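Local coordinates for Slr0280 protein (Synechocystis sp., PDB 5H3K) that is of unknown function but is probably a phosphodiester glycosidase related to the NAGPA uncovering enzymes, at residues Gln224-Arg228 with His239-Pro243; Gly245-Gln249 with Ile261-Ala267; Gln378-Leu384 with Pro489-Phe495. All blocks are in the same frame, centred on the assembly; numbering follows the deposited sequence.

Contacts 1 and 2 are neighbouring beta hairpins, with centres 11 Å apart, and each belongs to a separate four-stranded antiparallel sheet. Contact 1 lies mostly at the surface and contact 2 is partly buried. They touch through Phe240, Leu242, Ile225, Leu248, Ile261 and Ala263. Both rely on paired backbone hydrogen bonds, but contact 2 adds a lysine-to-carbonyl bond and an internal salt bridge where its strands run into loops. Contact 3, partly buried, lies on the opposite side of the chain's centre, its centre about 42 Å from that of contact 2. It joins a strand to a short 3-10 segment, and aromatic and apolar packing carries it.

Contact 1: residues Gln224-Arg228 with His239-Pro243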
loop_
_atom_site.group_PDB
_atom_site.type_symbol
_atom_site.label_atom_id
_atom_site.label_comp_id
_atom_site.label_asym_id
_atom_site.label_seq_id
_atom_site.Cartn_x
_atom_site.Cartn_y
_atom_site.Cartn_z
ATOM N N GLN A 224 11.649 31.906 8.056
ATOM C CA GLN A 224 12.009 30.503 8.254
ATOM C C GLN A 224 11.751 29.676 6.990
ATOM O O GLN A 224 12.641 28.973 6.515
ATOM C CB GLN A 224 11.258 29.913 9.447
ATOM C CG GLN A 224 11.997 28.789 10.144
ATOM C CD GLN A 224 13.229 29.278 10.877
ATOM O OE1 GLN A 224 13.274 30.419 11.341
ATOM N NE2 GLN A 224 14.241 28.419 10.982
ATOM N N ILE A 225 10.541 29.764 6.438
ATOM C CA ILE A 225 10.270 29.126 5.154
ATOM C C ILE A 225 10.774 30.028 4.044
ATOM O O ILE A 225 10.964 31.236 4.239
ATOM C CB ILE A 225 8.761 28.867 4.893
ATOM C CG1 ILE A 225 7.993 30.185 4.768
ATOM C CG2 ILE A 225 8.164 27.991 5.968
ATOM C CD1 ILE A 225 6.635 30.048 4.094
ATOM N N ARG A 226 10.993 29.439 2.874
ATOM C CA ARG A 226 11.217 30.221 1.670
ATOM C C ARG A 226 10.270 29.678 0.633
ATOM O O ARG A 226 10.024 28.477 0.587
ATOM C CB ARG A 226 12.665 30.099 1.191
ATOM C CG ARG A 226 13.669 30.618 2.192
ATOM C CD ARG A 226 15.094 30.252 1.806
ATOM N NE ARG A 226 16.019 30.425 2.928
ATOM C CZ ARG A 226 16.703 29.436 3.500
ATOM N NH1 ARG A 226 17.509 29.696 4.527
ATOM N NH2 ARG A 226 16.593 28.191 3.042
ATOM N N TYR A 227 9.706 30.557 -0.182
ATOM C CA TYR A 227 8.833 30.105 -1.246
ATOM C C TYR A 227 8.982 30.980 -2.478
ATOM O O TYR A 227 9.432 32.124 -2.389
ATOM C CB TYR A 227 7.382 30.057 -0.775
ATOM C CG TYR A 227 6.757 31.419 -0.529
ATOM C CD1 TYR A 227 6.933 32.077 0.683
ATOM C CD2 TYR A 227 5.984 32.034 -1.504
ATOM C CE1 TYR A 227 6.354 33.316 0.918
ATOM C CE2 TYR A 227 5.399 33.276 -1.279
ATOM C CZ TYR A 227 5.593 33.907 -0.063
ATOM O OH TYR A 227 5.015 35.136 0.172
ATOM N N ARG A 228 8.596 30.439 -3.625
ATOM C CA ARG A 228 8.826 31.107 -4.895
ATOM C C ARG A 228 7.744 30.695 -5.860
ATOM O O ARG A 228 7.393 29.509 -5.952
ATOM C CB ARG A 228 10.186 30.693 -5.458
ATOM C CG ARG A 228 10.686 31.536 -6.616
ATOM C CD ARG A 228 12.154 31.220 -6.841
ATOM N NE ARG A 228 12.815 32.153 -7.749
ATOM C CZ ARG A 228 13.522 33.201 -7.344
ATOM N NH1 ARG A 228 13.652 33.448 -6.041
ATOM N NH2 ARG A 228 14.102 33.993 -8.239
ATOM N N HIS A 239 6.514 27.044 -4.930
ATOM C CA HIS A 239 7.563 26.121 -4.510
ATOM C C HIS A 239 8.104 26.478 -3.142
ATOM O O HIS A 239 8.572 27.597 -2.940
ATOM C CB HIS A 239 8.705 26.163 -5.515
ATOM C CG HIS A 239 8.315 25.688 -6.870
ATOM N ND1 HIS A 239 8.402 24.359 -7.241
ATOM C CD2 HIS A 239 7.804 26.345 -7.937
ATOM C CE1 HIS A 239 7.974 24.225 -8.480
ATOM N NE2 HIS A 239 7.596 25.415 -8.929
ATOM N N PHE A 240 8.053 25.524 -2.211
ATOM C CA PHE A 240 8.470 25.766 -0.829
ATOM C C PHE A 240 9.736 25.026 -0.454
ATOM O O PHE A 240 9.904 23.840 -0.770
ATOM C CB PHE A 240 7.377 25.324 0.155
ATOM C CG PHE A 240 6.176 26.228 0.180
ATOM C CD1 PHE A 240 5.149 26.068 -0.743
ATOM C CD2 PHE A 240 6.077 27.240 1.125
ATOM C CE1 PHE A 240 4.033 26.916 -0.724
ATOM C CE2 PHE A 240 4.963 28.090 1.158
ATOM C CZ PHE A 240 3.941 27.926 0.234
ATOM N N GLN A 241 10.607 25.729 0.261
ATOM C CA GLN A 241 11.705 25.112 0.982
ATOM C C GLN A 241 11.380 25.209 2.479
ATOM O O GLN A 241 11.340 26.299 3.053
ATOM C CB GLN A 241 13.018 25.826 0.672
ATOM C CG GLN A 241 14.235 25.182 1.323
ATOM C CD GLN A 241 14.629 23.873 0.650
ATOM O OE1 GLN A 241 14.520 23.737 -0.573
ATOM N NE2 GLN A 241 15.086 22.904 1.444
ATOM N N LEU A 242 11.136 24.069 3.112
ATOM C CA LEU A 242 10.648 24.056 4.493
ATOM C C LEU A 242 11.709 23.609 5.482
ATOM O O LEU A 242 12.556 22.780 5.150
ATOM C CB LEU A 242 9.447 23.112 4.615
ATOM C CG LEU A 242 8.230 23.460 3.758
ATOM C CD1 LEU A 242 7.164 22.373 3.847
ATOM C CD2 LEU A 242 7.665 24.812 4.172
ATOM N N PRO A 243 11.657 24.146 6.710
ATOM C CA PRO A 243 12.473 23.603 7.799
ATOM C C PRO A 243 12.155 22.119 7.983
ATOM O O PRO A 243 11.017 21.695 7.725
ATOM C CB PRO A 243 11.993 24.389 9.024
ATOM C CG PRO A 243 11.400 25.648 8.476
ATOM C CD PRO A 243 10.813 25.272 7.143
HETATM O O HOH W 1 13.663 27.304 4.771
#
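Arg226 and Gln241 form an antiparallel hydrogen-bonded pair. Gln241 N gives a nearly straight bond to Arg226 O at 2.8 Å, and Arg226 N returns one to Gln241 O at 3.2 Å. Arg228 and His239 repeat the pattern. His239 N reaches Arg228 O at 2.8 Å, while the return bond from Arg228 N to His239 O is more bent, 137° at the hydrogen. His239 O also receives the CA-H of Tyr227. A water donates to Gln224 O and to Gln241 O, so Gln241 O has two donors.

Tyr227 and Phe240 are the non-hydrogen-bonded pair between these two. Their rings lie side by side and slid apart, with planes at 27°. The closer contact is a CH-pi one: Tyr227 CB sits over a face of the Phe240 ring, 3.9 Å from its centroid. Ile225 CD1 meets the edge of the same ring, 3.9 Å from Phe240 CE2. Ile225 CG2 turns to Leu242 CD2 at 3.7 Å. With chi1 at 65°, Ile225 holds CG1 between the backbone N and the carbonyl carbon, and its two branches reach different partners.

Two polar ends find partners outside the pair. Tyr227 OH bonds Asp158, and His239 NE2 bonds Glu230. The strands belong to the hairpin 226-232 and 235-241. Strand 226-232 is outermost in its four-stranded sheet, and 235-241 pairs on with 185-190. Phe240, Ile225 and Leu242 pack against strand 258-264 of a neighbouring four-stranded sheet.

Contact 2: residues Gly245-Gln249 with Ile261-Ala267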
loop_
_atom_site.group_PDB
_atom_site.type_symbol
_atom_site.label_atom_id
_atom_site.label_comp_id
_atom_site.label_asym_id
_atom_site.label_seq_id
_atom_site.Cartn_x
_atom_site.Cartn_y
_atom_site.Cartn_z
ATOM N N GLY A 245 10.908 18.757 9.270
ATOM C CA GLY A 245 9.780 18.444 10.125
ATOM C C GLY A 245 8.490 19.157 9.748
ATOM O O GLY A 245 7.407 18.725 10.136
ATOM N N TYR A 246 8.595 20.241 8.983
ATOM C CA TYR A 246 7.408 21.007 8.596
ATOM C C TYR A 246 6.691 20.420 7.389
ATOM O O TYR A 246 7.321 19.905 6.472
ATOM C CB TYR A 246 7.775 22.470 8.353
ATOM C CG TYR A 246 7.933 23.223 9.648
ATOM C CD1 TYR A 246 8.991 22.953 10.506
ATOM C CD2 TYR A 246 7.011 24.187 10.027
ATOM C CE1 TYR A 246 9.136 23.639 11.717
ATOM C CE2 TYR A 246 7.147 24.878 11.228
ATOM C CZ TYR A 246 8.208 24.599 12.066
ATOM O OH TYR A 246 8.339 25.280 13.256
ATOM N N LYS A 247 5.366 20.498 7.403
ATOM C CA LYS A 247 4.550 20.054 6.280
ATOM C C LYS A 247 3.640 21.190 5.885
ATOM O O LYS A 247 3.541 22.178 6.604
ATOM C CB LYS A 247 3.693 18.851 6.679
ATOM C CG LYS A 247 4.477 17.684 7.274
ATOM C CD LYS A 247 3.526 16.533 7.612
ATOM C CE LYS A 247 4.093 15.624 8.697
ATOM N NZ LYS A 247 3.144 14.539 9.045
ATOM N N LEU A 248 2.974 21.060 4.748
ATOM C CA LEU A 248 1.976 22.049 4.362
ATOM C C LEU A 248 0.581 21.553 4.706
ATOM O O LEU A 248 0.254 20.394 4.477
ATOM C CB LEU A 248 2.043 22.335 2.869
ATOM C CG LEU A 248 3.364 22.863 2.335
ATOM C CD1 LEU A 248 3.202 23.228 0.865
ATOM C CD2 LEU A 248 3.802 24.078 3.156
ATOM N N GLN A 249 -0.236 22.427 5.275
ATOM C CA GLN A 249 -1.663 22.144 5.392
ATOM C C GLN A 249 -2.390 23.225 4.612
ATOM O O GLN A 249 -2.288 24.402 4.946
ATOM C CB GLN A 249 -2.105 22.142 6.855
ATOM C CG GLN A 249 -3.622 22.024 7.047
ATOM C CD GLN A 249 -4.031 22.021 8.517
ATOM O OE1 GLN A 249 -3.230 21.705 9.404
ATOM N NE2 GLN A 249 -5.286 22.370 8.778
ATOM N N ILE A 261 -2.155 28.551 2.651
ATOM C CA ILE A 261 -1.101 27.542 2.782
ATOM C C ILE A 261 -0.374 27.689 4.109
ATOM O O ILE A 261 0.369 28.646 4.315
ATOM C CB ILE A 261 -0.077 27.649 1.642
ATOM C CG1 ILE A 261 -0.773 27.506 0.289
ATOM C CG2 ILE A 261 1.015 26.596 1.802
ATOM C CD1 ILE A 261 0.087 27.986 -0.893
ATOM N N ASP A 262 -0.589 26.744 5.016
ATOM C CA ASP A 262 0.044 26.813 6.325
ATOM C C ASP A 262 1.232 25.846 6.396
ATOM O O ASP A 262 1.116 24.677 6.019
ATOM C CB ASP A 262 -0.969 26.495 7.430
ATOM C CG ASP A 262 -2.077 27.528 7.527
ATOM O OD1 ASP A 262 -1.804 28.720 7.316
ATOM O OD2 ASP A 262 -3.228 27.148 7.824
ATOM N N ALA A 263 2.373 26.344 6.866
ATOM C CA ALA A 263 3.540 25.492 7.110
ATOM C C ALA A 263 3.652 25.233 8.609
ATOM O O ALA A 263 3.824 26.163 9.395
ATOM C CB ALA A 263 4.810 26.140 6.575
ATOM N N ARG A 264 3.539 23.969 9.010
ATOM C CA ARG A 264 3.556 23.614 10.429
ATOM C C ARG A 264 4.002 22.164 10.615
ATOM O O ARG A 264 3.949 21.366 9.672
ATOM C CB ARG A 264 2.167 23.845 11.056
ATOM C CG ARG A 264 1.064 22.976 10.456
ATOM C CD ARG A 264 -0.334 23.439 10.873
ATOM N NE ARG A 264 -0.495 23.440 12.323
ATOM C CZ ARG A 264 -1.548 23.946 12.956
ATOM N NH1 ARG A 264 -2.541 24.486 12.265
ATOM N NH2 ARG A 264 -1.602 23.914 14.278
ATOM N N ALA A 265 4.426 21.826 11.831
ATOM C CA ALA A 265 4.896 20.477 12.128
ATOM C C ALA A 265 3.768 19.534 12.565
ATOM O O ALA A 265 3.872 18.317 12.406
ATOM C CB ALA A 265 5.997 20.514 13.178
ATOM N N ASP A 266 2.694 20.083 13.121
ATOM C CA ASP A 266 1.590 19.236 13.581
ATOM C C ASP A 266 0.486 19.105 12.522
ATOM O O ASP A 266 -0.565 19.746 12.605
ATOM C CB ASP A 266 1.032 19.746 14.914
ATOM C CG ASP A 266 0.649 21.214 14.862
ATOM O OD1 ASP A 266 1.293 21.975 14.106
ATOM O OD2 ASP A 266 -0.301 21.605 15.573
ATOM N N ALA A 267 0.736 18.251 11.531
ATOM C CA ALA A 267 -0.146 18.075 10.381
ATOM C C ALA A 267 0.029 16.635 9.938
ATOM O O ALA A 267 1.050 16.024 10.263
ATOM C CB ALA A 267 0.264 19.025 9.261
HETATM O O HOH W 2 5.784 16.590 11.433
HETATM O O HOH W 3 -4.537 25.908 5.996
HETATM O O HOH W 4 -2.857 19.802 11.595
#
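The Tyr246 ring overlaps the backbone of Arg264 and its neighbours. Its CD2 lies 3.5 Å from Arg264 CA. Ala263 C comes in at the ring edge, and Ala265 N lies over one face.

Lys247 makes the main polar reach. Its CG is anti to the carbonyl carbon (chi1 -54°), and the chain beyond is extended. This carries NZ past the strand to Ala267 O, where they bond at 2.8 Å. The lysine thus ties its strand to the loop that leaves the partner strand. Arg264 grips Asp266 side-on. NE bonds OD1 from above the carboxylate plane at 2.9 Å, and NH2 bonds OD2 on its syn side. This salt bridge probably steadies the arginine, which also makes a cation-pi contact with Trp163. Gln249 crosses the arginine with its amide, the planes only 11° apart. Its OE1 comes to 3.7 Å from Arg264 CD and accepts from a water that also donates to Asp266 O.

Lys247 with Arg264 and Gln249 with Asp262 are hydrogen-bonded pairs. Gln249 N reaches Asp262 O at 2.7 Å. A second water links Gln249 O to Asp262 OD2, while Asp262 OD1 forms a salt bridge with Arg166. Leu248 and Ala263, the non-hydrogen-bonded pair between them, show their side chains to the other face. Leu248 CD2 packs at 4.0 Å on Ile261 CG2 and at 4.1 Å on Ala263 CB. Leu248 also packs on Phe240 of the adjoining sheet and on Leu242 just beyond its strand, and Ile261 packs on Phe240.

Polar groups on one face and apolar ones on the other are characteristic of an amphipathic beta hairpin in a two-sheet packing, here strands 247-253 and 258-264.

Contact 3: residues Gln378-Leu384 with Pro489-Phe495; sequences QTTFGRL and PEAFNAF
CH-pi contacts clasp the Phe492 ring from both faces. Thr380 CG2 stands over the centre of one face, 3.9 Å from the ring centroid and 10° off the normal. Leu384 CD1 lies over the opposite face, 4.1 Å from the centroid and nearer the rim. In Thr380, OG1 is anti to the backbone N (chi1 -160°), which leaves the methyl turned to the aromatic rings. An alanine in place of Phe492 is likely to open a gap between Thr380 and Leu384, leaving Leu384 CD1 without its aromatic face and the Thr380 methyl with Phe495 alone of the two rings.

Phe495 supplies a second apolar contact to the same methyl. Its CE2 comes to 3.5 Å from Thr380 CG2. Gln378 CB lies at the Phe495 ring edge, 4.0 Å from CE1. Thr380 N lies over one face of that ring.

The two segments are a strand and a short 3-10 segment. Residues 379-383 start the long strand 379-392, which is bonded on one side to 369-373. The 3-10 segment 490-494 lies in the connection between strands 481-488 and 497-500 of the same large sheet, in the phosphodiester glycosidase family region. It lays Phe492 and Phe495 on the sheet face, where both also touch Ala372.

Backbone contacts are close around Gly382. Its N lies 3.6 Å from Phe492 CZ, and its CA meets the ring at the edge. A CB here would sit tight against Phe492 and Pro489, consistent with glycine at this place. Pro489 follows a cis peptide bond, and its CD rests 3.2 Å from Arg383 O.

Polar bonds lie within the 3-10 segment or lead outward. Asn493 ND2 and Asn493 N both bond Glu490 O, from the same face of its plane. Arg383 NE makes a salt bridge with Glu518, and Phe495 O accepts from Trp355.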
loop_
_atom_site.group_PDB
_atom_site.type_symbol
_atom_site.label_atom_id
_atom_site.label_comp_id
_atom_site.label_asym_id
_atom_site.label_seq_id
_atom_site.Cartn_x
_atom_site.Cartn_y
_atom_site.Cartn_z
ATOM N N GLN A 378 -11.933 -14.820 9.481
ATOM C CA GLN A 378 -11.120 -15.343 10.568
ATOM C C GLN A 378 -9.639 -15.117 10.291
ATOM O O GLN A 378 -9.196 -15.228 9.146
ATOM C CB GLN A 378 -11.382 -16.835 10.749
ATOM C CG GLN A 378 -12.815 -17.143 11.194
ATOM C CD GLN A 378 -13.117 -18.619 11.141
ATOM O OE1 GLN A 378 -12.900 -19.270 10.116
ATOM N NE2 GLN A 378 -13.601 -19.166 12.252
ATOM N N THR A 379 -8.885 -14.813 11.347
ATOM C CA THR A 379 -7.438 -14.565 11.239
ATOM C C THR A 379 -6.639 -15.366 12.260
ATOM O O THR A 379 -7.179 -15.842 13.256
ATOM C CB THR A 379 -7.079 -13.073 11.445
ATOM O OG1 THR A 379 -7.445 -12.673 12.774
ATOM C CG2 THR A 379 -7.788 -12.185 10.434
ATOM N N THR A 380 -5.343 -15.503 12.006
ATOM C CA THR A 380 -4.408 -16.015 13.003
ATOM C C THR A 380 -3.073 -15.307 12.818
ATOM O O THR A 380 -2.756 -14.870 11.708
ATOM C CB THR A 380 -4.215 -17.559 12.927
ATOM O OG1 THR A 380 -3.682 -18.030 14.167
ATOM C CG2 THR A 380 -3.251 -17.964 11.792
ATOM N N PHE A 381 -2.320 -15.174 13.908
ATOM C CA PHE A 381 -1.007 -14.526 13.896
ATOM C C PHE A 381 -0.030 -15.487 14.553
ATOM O O PHE A 381 -0.408 -16.257 15.448
ATOM C CB PHE A 381 -1.019 -13.226 14.718
ATOM C CG PHE A 381 -1.786 -12.075 14.085
ATOM C CD1 PHE A 381 -3.178 -12.088 14.017
ATOM C CD2 PHE A 381 -1.111 -10.940 13.645
ATOM C CE1 PHE A 381 -3.888 -11.007 13.467
ATOM C CE2 PHE A 381 -1.806 -9.853 13.107
ATOM C CZ PHE A 381 -3.203 -9.891 13.017
ATOM N N GLY A 382 1.234 -15.440 14.146
ATOM C CA GLY A 382 2.228 -16.274 14.794
ATOM C C GLY A 382 3.546 -16.150 14.083
ATOM O O GLY A 382 3.672 -15.346 13.169
ATOM N N ARG A 383 4.526 -16.940 14.500
ATOM C CA ARG A 383 5.817 -16.952 13.828
ATOM C C ARG A 383 5.862 -18.205 12.971
ATOM O O ARG A 383 5.845 -19.327 13.482
ATOM C CB ARG A 383 6.945 -16.903 14.852
ATOM C CG ARG A 383 6.860 -15.628 15.694
ATOM C CD ARG A 383 8.100 -15.422 16.547
ATOM N NE ARG A 383 8.043 -14.157 17.292
ATOM C CZ ARG A 383 7.442 -13.999 18.473
ATOM N NH1 ARG A 383 6.827 -15.018 19.061
ATOM N NH2 ARG A 383 7.454 -12.814 19.067
ATOM N N LEU A 384 5.889 -17.999 11.659
ATOM C CA LEU A 384 5.574 -19.054 10.713
ATOM C C LEU A 384 6.814 -19.732 10.127
ATOM O O LEU A 384 7.779 -19.081 9.725
ATOM C CB LEU A 384 4.702 -18.479 9.589
ATOM C CG LEU A 384 4.434 -19.360 8.368
ATOM C CD1 LEU A 384 3.541 -20.533 8.758
ATOM C CD2 LEU A 384 3.803 -18.511 7.267
ATOM N N PRO A 489 3.163 -22.524 13.414
ATOM C CA PRO A 489 2.237 -23.316 14.242
ATOM C C PRO A 489 1.161 -24.027 13.424
ATOM O O PRO A 489 0.778 -23.540 12.359
ATOM C CB PRO A 489 1.554 -22.260 15.138
ATOM C CG PRO A 489 2.373 -21.027 15.038
ATOM C CD PRO A 489 3.128 -21.083 13.740
ATOM N N GLU A 490 0.674 -25.151 13.935
ATOM C CA GLU A 490 -0.356 -25.941 13.254
ATOM C C GLU A 490 -1.574 -25.151 12.771
ATOM O O GLU A 490 -2.141 -25.461 11.717
ATOM C CB GLU A 490 -0.785 -27.104 14.151
ATOM C CG GLU A 490 -1.632 -28.186 13.464
ATOM C CD GLU A 490 -0.906 -28.913 12.333
ATOM O OE1 GLU A 490 0.347 -28.881 12.274
ATOM O OE2 GLU A 490 -1.605 -29.529 11.491
ATOM N N ALA A 491 -1.979 -24.125 13.520
ATOM C CA ALA A 491 -3.170 -23.358 13.149
ATOM C C ALA A 491 -3.077 -22.710 11.771
ATOM O O ALA A 491 -4.104 -22.442 11.145
ATOM C CB ALA A 491 -3.498 -22.298 14.203
ATOM N N PHE A 492 -1.862 -22.452 11.298
ATOM C CA PHE A 492 -1.687 -21.807 9.999
ATOM C C PHE A 492 -2.187 -22.688 8.863
ATOM O O PHE A 492 -2.577 -22.185 7.808
ATOM C CB PHE A 492 -0.229 -21.406 9.767
ATOM C CG PHE A 492 0.111 -20.038 10.300
ATOM C CD1 PHE A 492 -0.094 -18.908 9.521
ATOM C CD2 PHE A 492 0.638 -19.887 11.575
ATOM C CE1 PHE A 492 0.222 -17.633 10.006
ATOM C CE2 PHE A 492 0.959 -18.623 12.074
ATOM C CZ PHE A 492 0.745 -17.496 11.290
ATOM N N ASN A 493 -2.193 -24.003 9.070
ATOM C CA ASN A 493 -2.650 -24.913 8.019
ATOM C C ASN A 493 -4.128 -24.755 7.644
ATOM O O ASN A 493 -4.570 -25.207 6.578
ATOM C CB ASN A 493 -2.335 -26.354 8.400
ATOM C CG ASN A 493 -0.859 -26.591 8.526
ATOM O OD1 ASN A 493 -0.134 -26.597 7.525
ATOM N ND2 ASN A 493 -0.388 -26.755 9.757
ATOM N N ALA A 494 -4.888 -24.101 8.511
ATOM C CA ALA A 494 -6.304 -23.879 8.246
ATOM C C ALA A 494 -6.554 -22.728 7.282
ATOM O O ALA A 494 -7.653 -22.612 6.731
ATOM C CB ALA A 494 -7.050 -23.636 9.557
ATOM N N PHE A 495 -5.558 -21.865 7.070
ATOM C CA PHE A 495 -5.826 -20.609 6.359
ATOM C C PHE A 495 -5.227 -20.576 4.956
ATOM O O PHE A 495 -4.034 -20.816 4.784
ATOM C CB PHE A 495 -5.339 -19.408 7.181
ATOM C CG PHE A 495 -6.011 -19.288 8.526
ATOM C CD1 PHE A 495 -7.204 -18.596 8.658
ATOM C CD2 PHE A 495 -5.469 -19.907 9.653
ATOM C CE1 PHE A 495 -7.845 -18.491 9.915
ATOM C CE2 PHE A 495 -6.099 -19.815 10.902
ATOM C CZ PHE A 495 -7.281 -19.100 11.031
#